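PDB 2O55: putative glycerophosphodiester phosphodiesterase from Galdieria sulphuraria, which is of unassigned function but belongs to the glycerophosphoryl diester phosphodiesterase family, whose members fold as TIM-type barrels. Local coordinates for residues H198-E203 with L236-I241; F223-E228 with C242-F247. All coordinates share one frame; numbering follows the deposited sequence.

Contact 1. Residues H198-E203 with L236-I241; sequences HYLTKE and LQVDLI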
# COMPACT_ATOMS: atom_id res chain seq x y z
N HIS A 198 -4.50 -14.45 7.61
CA HIS A 198 -5.23 -15.70 7.83
C HIS A 198 -4.92 -16.82 6.81
O HIS A 198 -5.11 -17.98 7.13
CB HIS A 198 -6.74 -15.41 7.94
CG HIS A 198 -7.62 -16.63 7.98
ND1 HIS A 198 -7.87 -17.34 9.13
CD2 HIS A 198 -8.37 -17.22 7.01
CE1 HIS A 198 -8.71 -18.33 8.87
NE2 HIS A 198 -9.03 -18.28 7.59
N TYR A 199 -4.42 -16.48 5.61
CA TYR A 199 -4.12 -17.43 4.52
C TYR A 199 -2.64 -17.57 4.21
O TYR A 199 -2.24 -17.55 3.01
CB TYR A 199 -4.74 -16.95 3.21
CG TYR A 199 -6.22 -16.72 3.23
CD1 TYR A 199 -6.75 -15.48 3.62
CD2 TYR A 199 -7.09 -17.72 2.81
CE1 TYR A 199 -8.12 -15.27 3.63
CE2 TYR A 199 -8.45 -17.52 2.81
CZ TYR A 199 -8.95 -16.31 3.22
OH TYR A 199 -10.30 -16.15 3.20
N LEU A 200 -1.80 -17.69 5.24
CA LEU A 200 -0.34 -17.70 5.02
C LEU A 200 0.41 -18.77 5.80
O LEU A 200 0.47 -18.74 7.02
CB LEU A 200 0.29 -16.30 5.21
CG LEU A 200 1.79 -16.28 4.83
CD1 LEU A 200 2.03 -16.56 3.33
CD2 LEU A 200 2.51 -15.01 5.26
N THR A 201 1.01 -19.68 5.04
CA THR A 201 1.72 -20.85 5.52
C THR A 201 3.18 -20.56 5.66
O THR A 201 3.71 -19.77 4.90
CB THR A 201 1.66 -21.92 4.45
OG1 THR A 201 0.34 -21.99 3.94
CG2 THR A 201 2.05 -23.29 4.99
N LYS A 202 3.83 -21.22 6.62
CA LYS A 202 5.31 -21.35 6.66
C LYS A 202 5.88 -21.74 5.29
O LYS A 202 6.83 -21.13 4.81
CB LYS A 202 5.74 -22.42 7.68
CG LYS A 202 5.25 -22.23 9.13
CD LYS A 202 6.40 -22.53 10.17
CE LYS A 202 7.58 -21.48 10.03
NZ LYS A 202 8.59 -21.98 8.86
N GLU A 203 5.28 -22.76 4.68
CA GLU A 203 5.73 -23.28 3.41
C GLU A 203 5.61 -22.30 2.23
O GLU A 203 6.46 -22.31 1.35
CB GLU A 203 5.06 -24.63 3.12
CG GLU A 203 4.98 -25.06 1.64
CD GLU A 203 3.63 -24.73 0.96
OE1 GLU A 203 3.64 -24.11 -0.15
OE2 GLU A 203 2.55 -25.09 1.52
N LEU A 236 6.69 -17.32 11.02
CA LEU A 236 6.63 -17.40 9.56
C LEU A 236 7.88 -16.91 8.85
O LEU A 236 8.19 -17.37 7.76
CB LEU A 236 5.46 -16.57 9.05
CG LEU A 236 4.08 -17.14 9.28
CD1 LEU A 236 3.05 -16.06 8.96
CD2 LEU A 236 3.89 -18.36 8.41
N GLN A 237 8.57 -15.94 9.45
CA GLN A 237 9.79 -15.35 8.88
C GLN A 237 9.52 -14.48 7.63
O GLN A 237 10.33 -14.42 6.72
CB GLN A 237 10.86 -16.42 8.59
CG GLN A 237 11.50 -17.10 9.81
CD GLN A 237 12.97 -16.71 9.99
OE1 GLN A 237 13.28 -15.58 10.40
NE2 GLN A 237 13.89 -17.66 9.71
N VAL A 238 8.37 -13.81 7.61
CA VAL A 238 8.05 -12.80 6.60
C VAL A 238 9.05 -11.64 6.63
O VAL A 238 9.72 -11.44 7.65
CB VAL A 238 6.63 -12.23 6.81
CG1 VAL A 238 5.63 -13.36 6.83
CG2 VAL A 238 6.54 -11.42 8.11
N ASP A 239 9.12 -10.89 5.53
CA ASP A 239 10.03 -9.75 5.40
C ASP A 239 9.43 -8.43 5.88
O ASP A 239 10.13 -7.59 6.43
CB ASP A 239 10.48 -9.63 3.95
CG ASP A 239 11.17 -10.89 3.47
OD1 ASP A 239 12.27 -11.23 3.99
OD2 ASP A 239 10.59 -11.57 2.59
N LEU A 240 8.13 -8.26 5.66
CA LEU A 240 7.47 -7.02 6.03
C LEU A 240 6.11 -7.36 6.59
O LEU A 240 5.56 -8.45 6.35
CB LEU A 240 7.35 -6.06 4.83
CG LEU A 240 8.62 -5.59 4.06
CD1 LEU A 240 8.91 -6.38 2.78
CD2 LEU A 240 8.50 -4.16 3.70
N ILE A 241 5.58 -6.45 7.41
CA ILE A 241 4.25 -6.61 7.96
C ILE A 241 3.48 -5.34 7.77
O ILE A 241 3.87 -4.28 8.30
CB ILE A 241 4.27 -6.94 9.44
CG1 ILE A 241 5.06 -8.23 9.66
CG2 ILE A 241 2.81 -7.00 9.96
CD1 ILE A 241 5.18 -8.65 11.07
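Leu236 lays its two methyl groups against different parts of the bend made by Leu200, Thr201 and Lys202. The CD1 branch meets a side chain: it lies 3.9 Å from CD2 of Leu200, methyl against methyl. The CD2 branch faces backbone instead, on the Thr201-Lys202 peptide, with CD2 of Leu236 3.4 Å from N of Lys202 and 3.7 Å from O of Leu200. Leu236 does not aim its CB at this loop. The branch end swings across because CG lies opposite the carbonyl carbon (chi1 -73°) and the chain then runs on extended. Leu200, in contrast, directs its CB at the partner, and with CG trans to its own N (chi1 -174°) it brings CD2 up against two residues of the other segment. CD2 of Leu200 thus also touches CG1 of Val238, at 3.9 Å. Exposed Lys202 adds a looser aliphatic touch, its CG 4.2 Å from CD2 of Leu236. No hydrogen bond crosses the interface, so it is an example of van der Waals packing, methyl against methyl and methyl against peptide, between a loop and the end of a helix, graded from the buried Leu236 and Val238 to the exposed lysine. In the barrel, the loop after strand 192-196 comes back to begin helix 202-210 close to where helix 227-236 ends, and Lys202 and Leu236 have CA atoms only 5.1 Å apart. Gln237, with positive phi, turns the chain out of helix 227-236 towards strand 240-243. Beyond that turn, Val238 rests on Val217 of strand 214-218, and Asp239 OD2 accepts hydrogen bonds from Val215 N and from His209 of helix 202-210.

Contact 2. Residues F223-E228 with C242-F247; sequences FDDSEE and CSNYPF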
# COMPACT_ATOMS: atom_id res chain seq x y z
N PHE A 223 -9.23 -6.15 10.60
CA PHE A 223 -8.56 -7.02 11.55
C PHE A 223 -7.64 -6.23 12.45
O PHE A 223 -6.74 -5.57 11.96
CB PHE A 223 -7.75 -8.05 10.77
CG PHE A 223 -7.00 -9.04 11.63
CD1 PHE A 223 -7.69 -10.06 12.29
CD2 PHE A 223 -5.61 -8.96 11.76
CE1 PHE A 223 -7.00 -10.97 13.08
CE2 PHE A 223 -4.92 -9.86 12.54
CZ PHE A 223 -5.60 -10.86 13.20
N ASP A 224 -7.86 -6.29 13.76
CA ASP A 224 -6.98 -5.58 14.69
C ASP A 224 -5.82 -6.48 15.09
O ASP A 224 -5.94 -7.27 16.03
CB ASP A 224 -7.74 -5.11 15.93
CG ASP A 224 -8.71 -3.95 15.65
OD1 ASP A 224 -8.32 -2.98 14.94
OD2 ASP A 224 -9.85 -4.01 16.17
N ASP A 225 -4.70 -6.35 14.40
CA ASP A 225 -3.54 -7.19 14.71
C ASP A 225 -2.91 -6.82 16.04
O ASP A 225 -2.74 -5.65 16.36
CB ASP A 225 -2.51 -7.22 13.56
CG ASP A 225 -2.05 -5.85 13.14
OD1 ASP A 225 -2.90 -4.94 13.01
OD2 ASP A 225 -0.83 -5.69 12.92
N SER A 226 -2.62 -7.84 16.83
CA SER A 226 -2.05 -7.69 18.16
C SER A 226 -0.82 -8.60 18.33
O SER A 226 -0.50 -9.41 17.45
CB SER A 226 -3.11 -7.98 19.22
OG SER A 226 -3.24 -9.38 19.45
N GLU A 227 -0.14 -8.47 19.47
CA GLU A 227 1.08 -9.23 19.77
C GLU A 227 1.03 -10.72 19.40
O GLU A 227 2.01 -11.27 18.92
CB GLU A 227 1.44 -9.07 21.24
CG GLU A 227 2.72 -9.78 21.62
CD GLU A 227 2.79 -10.13 23.09
OE1 GLU A 227 3.20 -11.28 23.39
OE2 GLU A 227 2.43 -9.28 23.93
N GLU A 228 -0.12 -11.34 19.63
CA GLU A 228 -0.31 -12.75 19.32
C GLU A 228 -0.00 -13.08 17.84
O GLU A 228 0.56 -14.13 17.53
CB GLU A 228 -1.72 -13.17 19.68
CG GLU A 228 -1.83 -14.64 20.05
CD GLU A 228 -0.80 -15.06 21.13
OE1 GLU A 228 -0.68 -14.35 22.16
OE2 GLU A 228 -0.11 -16.10 20.96
N CYS A 242 2.41 -5.43 6.99
CA CYS A 242 1.57 -4.28 6.78
C CYS A 242 0.56 -4.29 7.91
O CYS A 242 -0.49 -4.95 7.82
CB CYS A 242 0.92 -4.35 5.40
SG CYS A 242 0.14 -2.80 4.89
N SER A 243 0.89 -3.55 8.97
CA SER A 243 0.19 -3.57 10.25
C SER A 243 -0.81 -2.44 10.41
O SER A 243 -0.60 -1.34 9.94
CB SER A 243 1.22 -3.44 11.38
OG SER A 243 0.60 -3.47 12.66
N ASN A 244 -1.90 -2.73 11.12
CA ASN A 244 -2.88 -1.70 11.46
C ASN A 244 -2.48 -1.01 12.75
O ASN A 244 -3.08 -0.01 13.14
CB ASN A 244 -4.27 -2.30 11.60
CG ASN A 244 -4.73 -3.01 10.33
OD1 ASN A 244 -4.41 -2.60 9.21
ND2 ASN A 244 -5.50 -4.07 10.51
N TYR A 245 -1.45 -1.55 13.41
CA TYR A 245 -0.91 -0.93 14.60
C TYR A 245 0.62 -0.88 14.56
O TYR A 245 1.28 -1.58 15.32
CB TYR A 245 -1.40 -1.68 15.83
CG TYR A 245 -2.89 -1.60 15.94
CD1 TYR A 245 -3.70 -2.52 15.26
CD2 TYR A 245 -3.50 -0.56 16.67
CE1 TYR A 245 -5.07 -2.43 15.34
CE2 TYR A 245 -4.87 -0.46 16.76
CZ TYR A 245 -5.65 -1.40 16.08
OH TYR A 245 -7.03 -1.31 16.14
N PRO A 246 1.18 -0.04 13.67
CA PRO A 246 2.65 0.03 13.52
C PRO A 246 3.41 0.38 14.83
O PRO A 246 4.49 -0.20 15.10
CB PRO A 246 2.84 1.13 12.46
CG PRO A 246 1.54 1.85 12.37
CD PRO A 246 0.49 0.89 12.76
N PHE A 247 2.86 1.29 15.63
CA PHE A 247 3.49 1.71 16.87
C PHE A 247 3.53 0.55 17.88
O PHE A 247 4.54 0.35 18.57
CB PHE A 247 2.84 2.98 17.43
CG PHE A 247 2.84 4.15 16.44
CD1 PHE A 247 1.95 5.21 16.59
CD2 PHE A 247 3.74 4.17 15.35
CE1 PHE A 247 1.96 6.27 15.68
CE2 PHE A 247 3.74 5.23 14.43
CZ PHE A 247 2.85 6.27 14.59
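Asp225 and the turn around Ser243 form the close-packed part of this contact, where the carboxylate, though its CB is not aimed at the other segment, spends both oxygens on it. Asp225 OD2 uses its syn lone pair to accept from Ser243 OG at 2.7 Å. Asp225 OD1 takes the backbone N-H of Asn244, on the syn side but tilted somewhat out of the carboxylate plane, with N of Asn244 3.1 Å away and an angle of 145°. Placing CG between the backbone N and carbonyl carbon (chi1 55°) folds the short side chain across to this turn, and Trp230 NE1, donating to OD2, helps fix it there. Ser243 OG has a second role: it accepts from Tyr245 N at 2.9 Å, closing an ST turn just before helix 246-253, so the hydroxyl links the carboxylate to the N-H of Tyr245. All this happens within a beta-alpha-beta unit of the TIM-type barrel, where the chain leaving strand 214-218 approaches helix 227-236 and meets the C-terminal end of strand 240-243. Asn244 belongs to the buried side too: its OD1 accepts from His12 ND1 and its ND2 bonds to Pro220 O, while a sulfate ion, probably from the crystallisation liquor, lies about 6 Å from the Asn244 side chain and may mark a pocket. ND2 also faces Phe223 O, but the modelled separation is too short to be trusted in detail. Toward solvent the contact thins to Tyr245, partly exposed, and Asp224, exposed. The Tyr245 ring presents its edge to both aspartates, with CD1 3.4 Å from Asp225 OD1, and its hydroxyl points to Asp224 OD1 in a hydrogen bond whose modelled length is doubtful. The carboxylate of Asp224, its plane turned 67° from that ring, also forms a salt bridge with Lys17.

Strand 240-243 is shared by the two contacts, which lie at its two ends with centres 14 Å apart, and their segments alternate along the chain. Contact 1 gathers the chain entering the strand and the start of helix 202-210; contact 2 gathers the chain leaving it and the approach to helix 227-236. Both are partly buried, yet their chemistry is nearly opposite. The entry side is joined by methyl groups packed on one another, on a peptide and on a lysine methylene, with no bond across. The exit side, near a bound sulfate, is joined by hydrogen bonds among carboxylate, hydroxyl, amide and backbone groups. In each, a buried centre grades into a charged surface residue, lysine or aspartate.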